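Local coordinates for protein DNA polymerase III, beta subunit (Eubacterium rectale, PDB 3T0P) that probably tethers DNA polymerases and other proteins to DNA as a ring-shaped head-to-tail homodimer, making replication processive, at residues D173-I177 / K323-D327; D315-G319 / M341-K345; A328-E334 / K356-L360. All blocks are in the same frame, centred on the assembly; numbering follows the deposited sequence.

Interaction 1. Residues D173-I177 / K323-D327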
loop_
_atom_site.group_PDB
_atom_site.type_symbol
_atom_site.label_atom_id
_atom_site.label_comp_id
_atom_site.label_asym_id
_atom_site.label_seq_id
_atom_site.Cartn_x
_atom_site.Cartn_y
_atom_site.Cartn_z
ATOM N N ASP B 173 22.836 14.396 8.822
ATOM C CA ASP B 173 22.852 14.586 7.374
ATOM C C ASP B 173 23.387 15.978 6.985
ATOM O O ASP B 173 23.380 16.324 5.808
ATOM C CB ASP B 173 21.442 14.352 6.811
ATOM C CG ASP B 173 20.367 15.283 7.359
ATOM O OD1 ASP B 173 20.705 16.175 8.181
ATOM O OD2 ASP B 173 19.191 15.142 6.946
ATOM N N GLY B 174 23.846 16.743 7.970
ATOM C CA GLY B 174 24.357 18.100 7.772
ATOM C C GLY B 174 23.377 19.197 8.140
ATOM O O GLY B 174 23.779 20.356 8.278
ATOM N N HIS B 175 22.088 18.842 8.315
ATOM C CA HIS B 175 20.990 19.742 8.675
ATOM C C HIS B 175 20.406 19.439 10.045
ATOM O O HIS B 175 19.680 20.266 10.593
ATOM C CB HIS B 175 19.875 19.633 7.637
ATOM C CG HIS B 175 20.324 20.026 6.275
ATOM N ND1 HIS B 175 20.558 19.078 5.297
ATOM C CD2 HIS B 175 20.627 21.249 5.787
ATOM C CE1 HIS B 175 20.960 19.756 4.236
ATOM N NE2 HIS B 175 21.025 21.065 4.488
ATOM N N ARG B 176 20.666 18.242 10.571
ATOM C CA ARG B 176 20.129 17.777 11.848
ATOM C C ARG B 176 20.933 16.626 12.406
ATOM O O ARG B 176 21.679 15.983 11.668
ATOM C CB ARG B 176 18.676 17.326 11.675
ATOM C CG ARG B 176 18.527 16.169 10.708
ATOM C CD ARG B 176 17.203 16.249 10.065
ATOM N NE ARG B 176 17.101 15.412 8.876
ATOM C CZ ARG B 176 16.062 14.636 8.620
ATOM N NH1 ARG B 176 15.075 14.536 9.496
ATOM N NH2 ARG B 176 16.015 13.927 7.502
ATOM N N ILE B 177 20.748 16.344 13.702
ATOM C CA ILE B 177 21.416 15.268 14.413
ATOM C C ILE B 177 20.378 14.584 15.293
ATOM O O ILE B 177 19.630 15.247 16.015
ATOM C CB ILE B 177 22.669 15.751 15.227
ATOM C CG1 ILE B 177 23.642 16.620 14.374
ATOM C CG2 ILE B 177 23.422 14.552 15.866
ATOM C CD1 ILE B 177 24.863 17.229 15.164
ATOM N N LYS B 323 9.722 19.170 7.641
ATOM C CA LYS B 323 10.073 17.742 7.549
ATOM C C LYS B 323 10.950 17.257 8.740
ATOM O O LYS B 323 10.675 16.201 9.318
ATOM C CB LYS B 323 10.804 17.469 6.231
ATOM C CG LYS B 323 11.208 16.011 6.005
ATOM C CD LYS B 323 12.260 15.878 4.896
ATOM C CE LYS B 323 12.493 14.434 4.522
ATOM N NZ LYS B 323 13.076 13.637 5.638
ATOM N N PHE B 324 11.961 18.049 9.110
ATOM C CA PHE B 324 12.902 17.744 10.190
ATOM C C PHE B 324 12.198 17.623 11.563
ATOM O O PHE B 324 12.528 16.749 12.359
ATOM C CB PHE B 324 14.012 18.798 10.233
ATOM C CG PHE B 324 14.847 18.917 8.963
ATOM C CD1 PHE B 324 14.877 17.886 8.024
ATOM C CD2 PHE B 324 15.605 20.058 8.712
ATOM C CE1 PHE B 324 15.650 17.995 6.858
ATOM C CE2 PHE B 324 16.371 20.168 7.543
ATOM C CZ PHE B 324 16.401 19.126 6.636
ATOM N N PHE B 325 11.207 18.466 11.811
ATOM C CA PHE B 325 10.461 18.419 13.051
ATOM C C PHE B 325 9.501 17.236 13.055
ATOM O O PHE B 325 9.389 16.555 14.073
ATOM C CB PHE B 325 9.705 19.738 13.249
ATOM C CG PHE B 325 10.386 20.632 14.250
ATOM C CD1 PHE B 325 10.140 20.493 15.613
ATOM C CD2 PHE B 325 11.326 21.570 13.841
ATOM C CE1 PHE B 325 10.813 21.287 16.543
ATOM C CE2 PHE B 325 12.006 22.353 14.776
ATOM C CZ PHE B 325 11.726 22.226 16.113
ATOM N N ILE B 326 8.799 17.010 11.941
ATOM C CA ILE B 326 7.854 15.911 11.779
ATOM C C ILE B 326 8.610 14.577 11.984
ATOM O O ILE B 326 8.200 13.773 12.823
ATOM C CB ILE B 326 7.139 15.975 10.413
ATOM C CG1 ILE B 326 6.105 17.105 10.387
ATOM C CG2 ILE B 326 6.463 14.638 10.087
ATOM C CD1 ILE B 326 5.701 17.586 8.994
ATOM N N ASP B 327 9.750 14.395 11.311
ATOM C CA ASP B 327 10.550 13.156 11.460
ATOM C C ASP B 327 10.897 12.879 12.913
ATOM O O ASP B 327 10.686 11.763 13.360
ATOM C CB ASP B 327 11.864 13.225 10.668
ATOM C CG ASP B 327 11.760 13.189 9.170
ATOM O OD1 ASP B 327 10.628 12.973 8.653
ATOM O OD2 ASP B 327 12.808 13.405 8.497
HETATM O O HOH W 1 15.028 15.818 12.417
#

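Interaction 2. Residues D315-G319 / M341-K345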
loop_
_atom_site.group_PDB
_atom_site.type_symbol
_atom_site.label_atom_id
_atom_site.label_comp_id
_atom_site.label_asym_id
_atom_site.label_seq_id
_atom_site.Cartn_x
_atom_site.Cartn_y
_atom_site.Cartn_z
ATOM N N ASP B 315 11.814 35.936 23.973
ATOM C CA ASP B 315 10.888 35.784 22.848
ATOM C C ASP B 315 11.760 35.489 21.617
ATOM O O ASP B 315 12.894 35.987 21.539
ATOM C CB ASP B 315 10.050 37.054 22.623
ATOM C CG ASP B 315 8.923 37.342 23.613
ATOM O OD1 ASP B 315 8.774 36.583 24.583
ATOM O OD2 ASP B 315 8.187 38.331 23.407
ATOM N N ILE B 316 11.276 34.660 20.684
ATOM C CA ILE B 316 12.090 34.342 19.510
ATOM C C ILE B 316 11.211 34.021 18.294
ATOM O O ILE B 316 10.172 33.369 18.410
ATOM C CB ILE B 316 13.116 33.179 19.801
ATOM C CG1 ILE B 316 14.170 33.029 18.673
ATOM C CG2 ILE B 316 12.433 31.844 20.145
ATOM C CD1 ILE B 316 15.199 31.882 18.810
HETATM N N MSE B 317 11.658 34.499 17.122
HETATM C CA MSE B 317 11.088 34.133 15.840
HETATM C C MSE B 317 12.123 33.283 15.127
HETATM O O MSE B 317 13.259 33.708 14.973
HETATM C CB MSE B 317 10.679 35.338 15.024
HETATM C CG MSE B 317 9.906 34.883 13.772
HETATM SE SE MSE B 317 9.307 36.321 12.632
HETATM C CE MSE B 317 10.969 37.380 12.462
ATOM N N ILE B 318 11.769 32.062 14.758
ATOM C CA ILE B 318 12.723 31.137 14.140
ATOM C C ILE B 318 12.019 30.304 13.050
ATOM O O ILE B 318 10.856 29.938 13.202
ATOM C CB ILE B 318 13.384 30.255 15.266
ATOM C CG1 ILE B 318 14.530 29.376 14.746
ATOM C CG2 ILE B 318 12.363 29.449 16.115
ATOM C CD1 ILE B 318 15.473 28.785 15.912
ATOM N N GLY B 319 12.730 30.004 11.971
ATOM C CA GLY B 319 12.176 29.210 10.877
ATOM C C GLY B 319 12.837 27.855 10.716
ATOM O O GLY B 319 14.017 27.689 11.045
HETATM N N MSE B 341 16.643 26.855 22.656
HETATM C CA MSE B 341 17.163 27.698 21.579
HETATM C C MSE B 341 18.077 28.742 22.110
HETATM O O MSE B 341 17.887 29.190 23.235
HETATM C CB MSE B 341 15.996 28.397 20.834
HETATM C CG MSE B 341 15.380 27.559 19.755
HETATM SE SE MSE B 341 13.432 27.611 19.763
HETATM C CE MSE B 341 13.144 26.978 21.669
ATOM N N VAL B 342 18.981 29.233 21.266
ATOM C CA VAL B 342 19.830 30.378 21.611
ATOM C C VAL B 342 19.343 31.568 20.812
ATOM O O VAL B 342 18.954 32.585 21.394
ATOM C CB VAL B 342 21.347 30.146 21.403
ATOM C CG1 VAL B 342 22.129 31.424 21.720
ATOM C CG2 VAL B 342 21.849 28.997 22.255
ATOM N N ASN B 343 19.357 31.440 19.471
ATOM C CA ASN B 343 18.970 32.519 18.570
ATOM C C ASN B 343 18.458 31.944 17.221
ATOM O O ASN B 343 18.619 30.740 16.970
ATOM C CB ASN B 343 20.156 33.501 18.392
ATOM C CG ASN B 343 21.380 32.921 17.751
ATOM O OD1 ASN B 343 21.338 32.391 16.629
ATOM N ND2 ASN B 343 22.510 33.056 18.433
ATOM N N PRO B 344 17.872 32.790 16.334
ATOM C CA PRO B 344 17.282 32.263 15.081
ATOM C C PRO B 344 18.251 31.607 14.085
ATOM O O PRO B 344 17.797 30.999 13.114
ATOM C CB PRO B 344 16.634 33.497 14.453
ATOM C CG PRO B 344 16.359 34.394 15.607
ATOM C CD PRO B 344 17.553 34.223 16.499
ATOM N N LYS B 345 19.558 31.718 14.316
ATOM C CA LYS B 345 20.558 31.134 13.428
ATOM C C LYS B 345 21.258 29.943 14.093
ATOM O O LYS B 345 21.949 29.208 13.397
ATOM C CB LYS B 345 21.572 32.209 13.008
ATOM C CG LYS B 345 21.063 33.079 11.862
ATOM C CD LYS B 345 21.870 34.366 11.700
ATOM C CE LYS B 345 21.720 35.026 10.343
ATOM N NZ LYS B 345 20.299 35.201 9.922
HETATM O O HOH W 2 15.450 30.941 11.413
#

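Interaction 3. Residues A328-E334 / K356-L360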
loop_
_atom_site.group_PDB
_atom_site.type_symbol
_atom_site.label_atom_id
_atom_site.label_comp_id
_atom_site.label_asym_id
_atom_site.label_seq_id
_atom_site.Cartn_x
_atom_site.Cartn_y
_atom_site.Cartn_z
ATOM N N ALA B 328 11.372 13.914 13.668
ATOM C CA ALA B 328 11.757 13.717 15.061
ATOM C C ALA B 328 10.548 13.547 15.969
ATOM O O ALA B 328 10.572 12.675 16.824
ATOM C CB ALA B 328 12.626 14.878 15.551
ATOM N N LEU B 329 9.500 14.367 15.806
ATOM C CA LEU B 329 8.321 14.280 16.669
ATOM C C LEU B 329 7.589 12.947 16.493
ATOM O O LEU B 329 7.098 12.425 17.486
ATOM C CB LEU B 329 7.376 15.463 16.474
ATOM C CG LEU B 329 7.913 16.824 16.903
ATOM C CD1 LEU B 329 7.038 17.952 16.358
ATOM C CD2 LEU B 329 8.082 16.918 18.421
ATOM N N ARG B 330 7.563 12.375 15.281
ATOM C CA ARG B 330 6.960 11.051 14.990
ATOM C C ARG B 330 7.583 9.909 15.803
ATOM O O ARG B 330 6.966 8.854 15.969
ATOM C CB ARG B 330 7.122 10.693 13.510
ATOM C CG ARG B 330 6.030 11.268 12.631
ATOM C CD ARG B 330 6.186 10.761 11.222
ATOM N NE ARG B 330 5.224 11.384 10.321
ATOM C CZ ARG B 330 5.388 11.477 9.009
ATOM N NH1 ARG B 330 6.485 10.993 8.433
ATOM N NH2 ARG B 330 4.466 12.070 8.261
ATOM N N VAL B 331 8.829 10.096 16.287
ATOM C CA VAL B 331 9.532 9.015 16.999
ATOM C C VAL B 331 9.720 9.341 18.463
ATOM O O VAL B 331 10.436 8.613 19.150
ATOM C CB VAL B 331 10.860 8.619 16.312
ATOM C CG1 VAL B 331 10.592 8.154 14.882
ATOM C CG2 VAL B 331 11.882 9.753 16.332
ATOM N N ILE B 332 9.042 10.406 18.956
ATOM C CA ILE B 332 9.088 10.790 20.366
ATOM C C ILE B 332 7.768 10.369 20.979
ATOM O O ILE B 332 6.707 10.820 20.536
ATOM C CB ILE B 332 9.416 12.301 20.587
ATOM C CG1 ILE B 332 10.843 12.621 20.095
ATOM C CG2 ILE B 332 9.222 12.695 22.046
ATOM C CD1 ILE B 332 11.142 14.155 19.931
ATOM N N ASP B 333 7.839 9.489 21.989
ATOM C CA ASP B 333 6.659 8.916 22.647
ATOM C C ASP B 333 6.115 9.780 23.754
ATOM O O ASP B 333 4.926 9.695 24.058
ATOM C CB ASP B 333 6.991 7.528 23.196
ATOM C CG ASP B 333 7.314 6.502 22.108
ATOM O OD1 ASP B 333 6.754 6.621 20.985
ATOM O OD2 ASP B 333 8.152 5.601 22.370
ATOM N N GLU B 334 6.969 10.623 24.339
ATOM C CA GLU B 334 6.647 11.531 25.430
ATOM C C GLU B 334 5.452 12.450 25.114
ATOM O O GLU B 334 5.276 12.863 23.971
ATOM C CB GLU B 334 7.888 12.362 25.769
ATOM C CG GLU B 334 8.882 11.617 26.654
ATOM C CD GLU B 334 9.778 10.545 26.057
ATOM O OE1 GLU B 334 9.782 10.374 24.817
ATOM O OE2 GLU B 334 10.508 9.896 26.840
ATOM N N LYS B 356 17.208 10.379 27.516
ATOM C CA LYS B 356 17.085 9.299 26.538
ATOM C C LYS B 356 17.396 9.763 25.114
ATOM O O LYS B 356 17.834 8.947 24.303
ATOM C CB LYS B 356 15.682 8.656 26.601
ATOM C CG LYS B 356 15.557 7.702 27.794
ATOM C CD LYS B 356 14.137 7.452 28.197
ATOM C CE LYS B 356 14.066 6.596 29.445
ATOM N N PHE B 357 17.197 11.062 24.802
ATOM C CA PHE B 357 17.439 11.515 23.430
ATOM C C PHE B 357 17.808 12.978 23.325
ATOM O O PHE B 357 17.540 13.770 24.237
ATOM C CB PHE B 357 16.185 11.265 22.551
ATOM C CG PHE B 357 14.929 12.013 22.955
ATOM C CD1 PHE B 357 14.792 13.381 22.694
ATOM C CD2 PHE B 357 13.874 11.351 23.570
ATOM C CE1 PHE B 357 13.636 14.077 23.076
ATOM C CE2 PHE B 357 12.707 12.039 23.927
ATOM C CZ PHE B 357 12.595 13.402 23.680
ATOM N N ILE B 358 18.389 13.333 22.172
ATOM C CA ILE B 358 18.690 14.708 21.746
ATOM C C ILE B 358 18.467 14.785 20.253
ATOM O O ILE B 358 19.119 14.064 19.503
ATOM C CB ILE B 358 20.093 15.270 22.097
ATOM C CG1 ILE B 358 20.487 15.057 23.566
ATOM C CG2 ILE B 358 20.143 16.775 21.719
ATOM C CD1 ILE B 358 22.018 15.411 23.895
ATOM N N TYR B 359 17.517 15.607 19.828
ATOM C CA TYR B 359 17.278 15.864 18.412
ATOM C C TYR B 359 17.695 17.315 18.160
ATOM O O TYR B 359 17.147 18.239 18.767
ATOM C CB TYR B 359 15.833 15.563 17.978
ATOM C CG TYR B 359 15.498 14.095 18.081
ATOM C CD1 TYR B 359 15.848 13.206 17.073
ATOM C CD2 TYR B 359 14.869 13.582 19.213
ATOM C CE1 TYR B 359 15.602 11.840 17.194
ATOM C CE2 TYR B 359 14.598 12.224 19.335
ATOM C CZ TYR B 359 14.992 11.352 18.337
ATOM O OH TYR B 359 14.725 10.005 18.469
ATOM N N LEU B 360 18.767 17.492 17.387
ATOM C CA LEU B 360 19.304 18.817 17.027
ATOM C C LEU B 360 18.817 19.122 15.627
ATOM O O LEU B 360 18.973 18.289 14.756
ATOM C CB LEU B 360 20.844 18.814 17.103
ATOM C CG LEU B 360 21.614 20.110 16.800
ATOM C CD1 LEU B 360 23.019 20.012 17.316
ATOM C CD2 LEU B 360 21.712 20.399 15.279
#

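Interaction 1. Residues D173-I177 / K323-D327
Arg176 reaches from the start of strand 176-184 across the ring of Phe324 to the carboxylate of Asp327 on helix 322-329. With CG set between its own backbone N and carbonyl carbon (chi1 61°), the chain runs extended to NE and lays CD over a face of the Phe324 ring, 3.9 Å from the centroid, a CH-pi contact. The guanidinium follows, its plane tilted 27° from the ring and NE 3.4 Å from Phe324 CD1. Beyond the ring, Arg176 NH1 gives a salt bridge to Asp327 OD2 at 2.7 Å, close to the guanidinium plane and on the anti lone pair; NH2 adds a weak bond. Asp327 OD2 takes Lys323 NZ at 2.9 Å on its syn lone pair. The contact joins the central domain to the C-terminal domain at the junction that, in bacterial relatives, carries the pocket for partner-protein peptides. The bend at the last torsion of Lys323 brings its NZ to 3.5 Å from Arg176 NH2, a like-charge approach that the shared carboxylate probably offsets. Asp173 OD2 receives Arg176 NE at 2.9 Å and, with the Asp327 bridge, helps fix the guanidinium's rotation, while Asp173 OD1 takes the backbone N of His175 in an Asx turn. A water links Arg176 NH1 to Phe324 O. His175 leans CB on Phe324 CE2 at 3.5 Å, the ring planes only 23° apart but so offset that they hardly overlap.

Interaction 2. Residues D315-G319 / M341-K345
Strand 316-320 passes the loop 341-345 most closely where the CA atoms of Ile318 and Pro344 stand 4.8 Å apart, without direct backbone bonding between the two segments. The strand belongs to an antiparallel sheet of the C-terminal domain, beside strand 283-288, and the loop links strands 336-341 and 348-351 of the other, larger sheet, so the contact joins the two sheets through apolar side chains. Ile316 and Ile318 both turn toward the loop. The Ile316 side chain is fully extended, CG1 opposite the backbone N (chi1 -168°), which carries CD1 to 3.6 Å from the backbone C of Asn343 and sets it against Met341 CB, while CG1 lies 4.0 Å from Pro344 CG. Were Ile316 cut back to an alanine, a gap would probably open between strand and loop where CD1 now meets the Asn343-Pro344 peptide and Met341 CB, leaving the proline ring less firmly seated. Ile318, similarly extended, puts CD1 4.0 Å from CG of Met341, a selenomethionine whose chain bends at chi2 and chi3; the same methyl also approaches Asn343 O. From the strand backbone, Met317 O presses on the proline ring, 3.2 Å from Pro344 CG. Within the loop, Asn343 OD1 accepts Lys345 N on a lone pair, an Asx turn that shapes the chain around Pro344. A water spans the remaining distance, accepting from Gly319 N at 2.9 Å and donating to Pro344 O.

Interaction 3. Residues A328-E334 / K356-L360
The Phe357 ring carries Ile332 CG1 over one face, 4.1 Å above the plane and displaced toward the rim, and meets the carboxylate of Glu334 at its edge. Glu334 OE1 comes to 3.5 Å from Phe357 CE2, near the ring plane, with the carboxylate turned 70° to it; an anionic oxygen placed there would probably favour the positive hydrogen rim over the pi cloud. The Glu334 chain is bent at chi2 (76°), which folds the acid back alongside the ring. Ile332 packs against both aromatic residues: its CG2 touches Phe357 CZ at 3.8 Å, while its CD1, sliding past Tyr359, meets Tyr359 CD2 at 3.8 Å. The Tyr359 ring is met obliquely by three residues in succession. Ala328 CB rests 3.9 Å from Tyr359 CG, Ile332 lies along the CD2-CE2 side, and Val331 CG2 stands 3.6 Å from Tyr359 OH. That hydroxyl is buried yet hydrogen-bonded to Gln141 O and Arg180 NE of the central domain, so the polar end of an otherwise apolar contact is satisfied. A type I turn runs from Leu329 to Ile332, with Ile332 N bonded to Leu329 O, and presents Val331 and Ile332 to the rings. Lys261 NZ then holds Ile332 O and Glu334 O. The contact thus packs residues 328-334 on strand 357-361, which lies between strands 176-184 and 348-351 in an antiparallel sheet continuous from the central to the C-terminal domain; Phe144 of a central-domain loop packs against both Val331 and Tyr359, and helix 261-272 receives Leu329.

Interactions 1 and 3 share helix 322-329 and reach neighbouring strands of one sheet, 176-184 and 357-361, with centres about 11 Å apart; Ile177 O and Leu360 N probably hydrogen-bond between them. Yet their chemistry differs: interaction 1 is a surface contact built on charge, with an arginine laid over a ring, whereas interaction 3 is buried and chiefly apolar, its one acid at an aromatic edge. Interaction 2, about 20 Å from interaction 3 between centres, is partly buried, made mostly of apolar side chains and completed by water. It joins two sheets within the C-terminal domain, while interaction 1 ties that domain to the central one.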